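Local atomic coordinates of putative protein-disulfide isomerase (Pseudomonas syringae pv. tomato, PDB entry 3GN3), a protein that is of uncharacterised function but, as a DsbA-family member of the thioredoxin superfamily, is probably a thiol-disulfide oxidoreductase or isomerase. Residues F33-D38 with D172-W177. Sequence-based numbering, arbitrary orientation.
Sequences FFKLDD and DPVSKW
Two helices start side by side where Asp38 meets Val174, the backbones drawing nearest at Asp38 CA and Val174 CA, 6.9 Å apart. Phe33 to Leu36 form a type I beta turn, closed by Leu36 N on Phe33 O, that links helix 27-33 to helix 36-43; on the other side Pro173 occupies the N-cap position of helix 174-181. Lys35 spans the gap: extended beyond CG, it runs past Val174 in the opposite direction, with Lys35 CD 3.7 Å from Val174 CG2, and carries Lys35 NZ to Asp172 O at 2.6 Å. The ammonium comes from above that carbonyl plane, at a C=O...N angle of 139°, and also bonds Ser170 O, so two backbone oxygens hold it. Nearer the backbone, Lys35 CB lies 3.7 Å from CZ3 of Trp177, while Leu36 CD2 makes a looser apolar contact with the same carbon at 4.2 Å. Val174 CG1, anti to the backbone N (chi1 172°), reaches Asp38 CB at 3.9 Å, while CG2 lies between the Lys35 chain and Asp38 CB. The indole NE1 bonds Ser169 O, tying Trp177 to the loop before its helix. Leu39 of helix 36-43 touches both Val174 and Trp177, Phe158 of strand 157-160 meets the indole ring, and Leu36 rests on Val20 of strand 16-22; the contact thus packs the C-terminal helix against helix 36-43 beside the central sheet of the thioredoxin-like core.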
loop_
_atom_site.group_PDB
_atom_site.type_symbol
_atom_site.label_atom_id
_atom_site.label_comp_id
_atom_site.label_asym_id
_atom_site.label_seq_id
_atom_site.Cartn_x
_atom_site.Cartn_y
_atom_site.Cartn_z
ATOM N N PHE A 33 -8.775 -9.006 -20.987
ATOM C CA PHE A 33 -10.226 -8.868 -20.952
ATOM C C PHE A 33 -10.891 -9.927 -21.835
ATOM O O PHE A 33 -11.768 -10.667 -21.387
ATOM C CB PHE A 33 -10.644 -7.454 -21.387
ATOM C CG PHE A 33 -12.126 -7.290 -21.564
ATOM C CD1 PHE A 33 -12.969 -7.251 -20.460
ATOM C CD2 PHE A 33 -12.679 -7.205 -22.846
ATOM C CE1 PHE A 33 -14.346 -7.100 -20.620
ATOM C CE2 PHE A 33 -14.065 -7.047 -23.021
ATOM C CZ PHE A 33 -14.899 -6.998 -21.910
ATOM N N PHE A 34 -10.449 -9.992 -23.086
ATOM C CA PHE A 34 -10.900 -11.020 -24.018
ATOM C C PHE A 34 -10.566 -12.480 -23.635
ATOM O O PHE A 34 -10.927 -13.391 -24.368
ATOM C CB PHE A 34 -10.431 -10.711 -25.448
ATOM C CG PHE A 34 -11.173 -9.564 -26.100
ATOM C CD1 PHE A 34 -12.569 -9.593 -26.230
ATOM C CD2 PHE A 34 -10.484 -8.465 -26.598
ATOM C CE1 PHE A 34 -13.267 -8.528 -26.831
ATOM C CE2 PHE A 34 -11.175 -7.398 -27.203
ATOM C CZ PHE A 34 -12.571 -7.438 -27.319
ATOM N N LYS A 35 -9.921 -12.716 -22.491
ATOM C CA LYS A 35 -9.669 -14.083 -22.039
ATOM C C LYS A 35 -10.543 -14.463 -20.854
ATOM O O LYS A 35 -10.514 -15.612 -20.396
ATOM C CB LYS A 35 -8.195 -14.286 -21.681
ATOM C CG LYS A 35 -7.242 -14.285 -22.878
ATOM C CD LYS A 35 -5.852 -14.799 -22.478
ATOM C CE LYS A 35 -4.816 -14.389 -23.500
ATOM N NZ LYS A 35 -3.434 -14.720 -23.069
ATOM N N LEU A 36 -11.334 -13.526 -20.346
ATOM C CA LEU A 36 -12.087 -13.812 -19.132
ATOM C C LEU A 36 -13.242 -14.798 -19.338
ATOM O O LEU A 36 -13.579 -15.557 -18.422
ATOM C CB LEU A 36 -12.524 -12.529 -18.417
ATOM C CG LEU A 36 -11.389 -11.633 -17.894
ATOM C CD1 LEU A 36 -11.955 -10.286 -17.444
ATOM C CD2 LEU A 36 -10.569 -12.300 -16.768
ATOM N N ASP A 37 -13.830 -14.807 -20.541
ATOM C CA ASP A 37 -14.859 -15.809 -20.883
ATOM C C ASP A 37 -14.286 -17.224 -20.827
ATOM O O ASP A 37 -14.834 -18.066 -20.120
ATOM C CB ASP A 37 -15.508 -15.545 -22.245
ATOM C CG ASP A 37 -16.564 -14.436 -22.201
ATOM O OD1 ASP A 37 -16.939 -13.925 -23.286
ATOM O OD2 ASP A 37 -17.027 -14.061 -21.100
ATOM N N ASP A 38 -13.171 -17.461 -21.531
ATOM C CA ASP A 38 -12.470 -18.753 -21.455
ATOM C C ASP A 38 -12.141 -19.087 -20.034
ATOM O O ASP A 38 -12.349 -20.219 -19.605
ATOM C CB ASP A 38 -11.121 -18.763 -22.166
ATOM C CG ASP A 38 -11.184 -18.239 -23.546
ATOM O OD1 ASP A 38 -12.299 -17.849 -23.985
ATOM O OD2 ASP A 38 -10.093 -18.210 -24.179
ATOM N N ASP A 172 -0.369 -14.931 -20.660
ATOM C CA ASP A 172 -0.501 -16.327 -20.239
ATOM C C ASP A 172 -1.587 -17.075 -21.010
ATOM O O ASP A 172 -2.627 -16.499 -21.346
ATOM C CB ASP A 172 -0.810 -16.445 -18.746
ATOM C CG ASP A 172 0.347 -16.040 -17.874
ATOM O OD1 ASP A 172 1.472 -15.895 -18.403
ATOM O OD2 ASP A 172 0.121 -15.851 -16.653
ATOM N N PRO A 173 -1.341 -18.373 -21.297
ATOM C CA PRO A 173 -2.443 -19.239 -21.726
ATOM C C PRO A 173 -3.456 -19.332 -20.584
ATOM O O PRO A 173 -3.062 -19.451 -19.404
ATOM C CB PRO A 173 -1.768 -20.604 -21.938
ATOM C CG PRO A 173 -0.302 -20.339 -22.004
ATOM C CD PRO A 173 -0.022 -19.041 -21.347
ATOM N N VAL A 174 -4.740 -19.287 -20.924
ATOM C CA VAL A 174 -5.802 -19.359 -19.910
ATOM C C VAL A 174 -5.625 -20.581 -18.993
ATOM O O VAL A 174 -5.943 -20.529 -17.796
ATOM C CB VAL A 174 -7.211 -19.312 -20.575
ATOM C CG1 VAL A 174 -8.337 -19.580 -19.578
ATOM C CG2 VAL A 174 -7.416 -17.967 -21.263
ATOM N N SER A 175 -5.084 -21.666 -19.546
ATOM C CA SER A 175 -4.851 -22.901 -18.782
ATOM C C SER A 175 -3.825 -22.687 -17.677
ATOM O O SER A 175 -3.900 -23.363 -16.647
ATOM C CB SER A 175 -4.423 -24.054 -19.696
ATOM O OG SER A 175 -3.398 -23.628 -20.570
ATOM N N LYS A 176 -2.889 -21.745 -17.878
ATOM C CA LYS A 176 -1.991 -21.352 -16.778
ATOM C C LYS A 176 -2.757 -20.617 -15.662
ATOM O O LYS A 176 -2.586 -20.962 -14.473
ATOM C CB LYS A 176 -0.764 -20.558 -17.233
ATOM C CG LYS A 176 0.208 -20.308 -16.091
ATOM C CD LYS A 176 1.328 -19.335 -16.496
ATOM C CE LYS A 176 1.995 -18.617 -15.266
ATOM N NZ LYS A 176 1.192 -17.471 -14.681
ATOM N N TRP A 177 -3.626 -19.664 -16.037
ATOM C CA TRP A 177 -4.493 -19.002 -15.052
ATOM C C TRP A 177 -5.270 -20.019 -14.259
ATOM O O TRP A 177 -5.375 -19.888 -13.043
ATOM C CB TRP A 177 -5.473 -17.996 -15.664
ATOM C CG TRP A 177 -4.840 -16.798 -16.346
ATOM C CD1 TRP A 177 -3.501 -16.453 -16.371
ATOM C CD2 TRP A 177 -5.534 -15.770 -17.065
ATOM N NE1 TRP A 177 -3.332 -15.280 -17.083
ATOM C CE2 TRP A 177 -4.560 -14.840 -17.517
ATOM C CE3 TRP A 177 -6.886 -15.543 -17.375
ATOM C CZ2 TRP A 177 -4.898 -13.699 -18.277
ATOM C CZ3 TRP A 177 -7.226 -14.392 -18.136
ATOM C CH2 TRP A 177 -6.231 -13.490 -18.571
#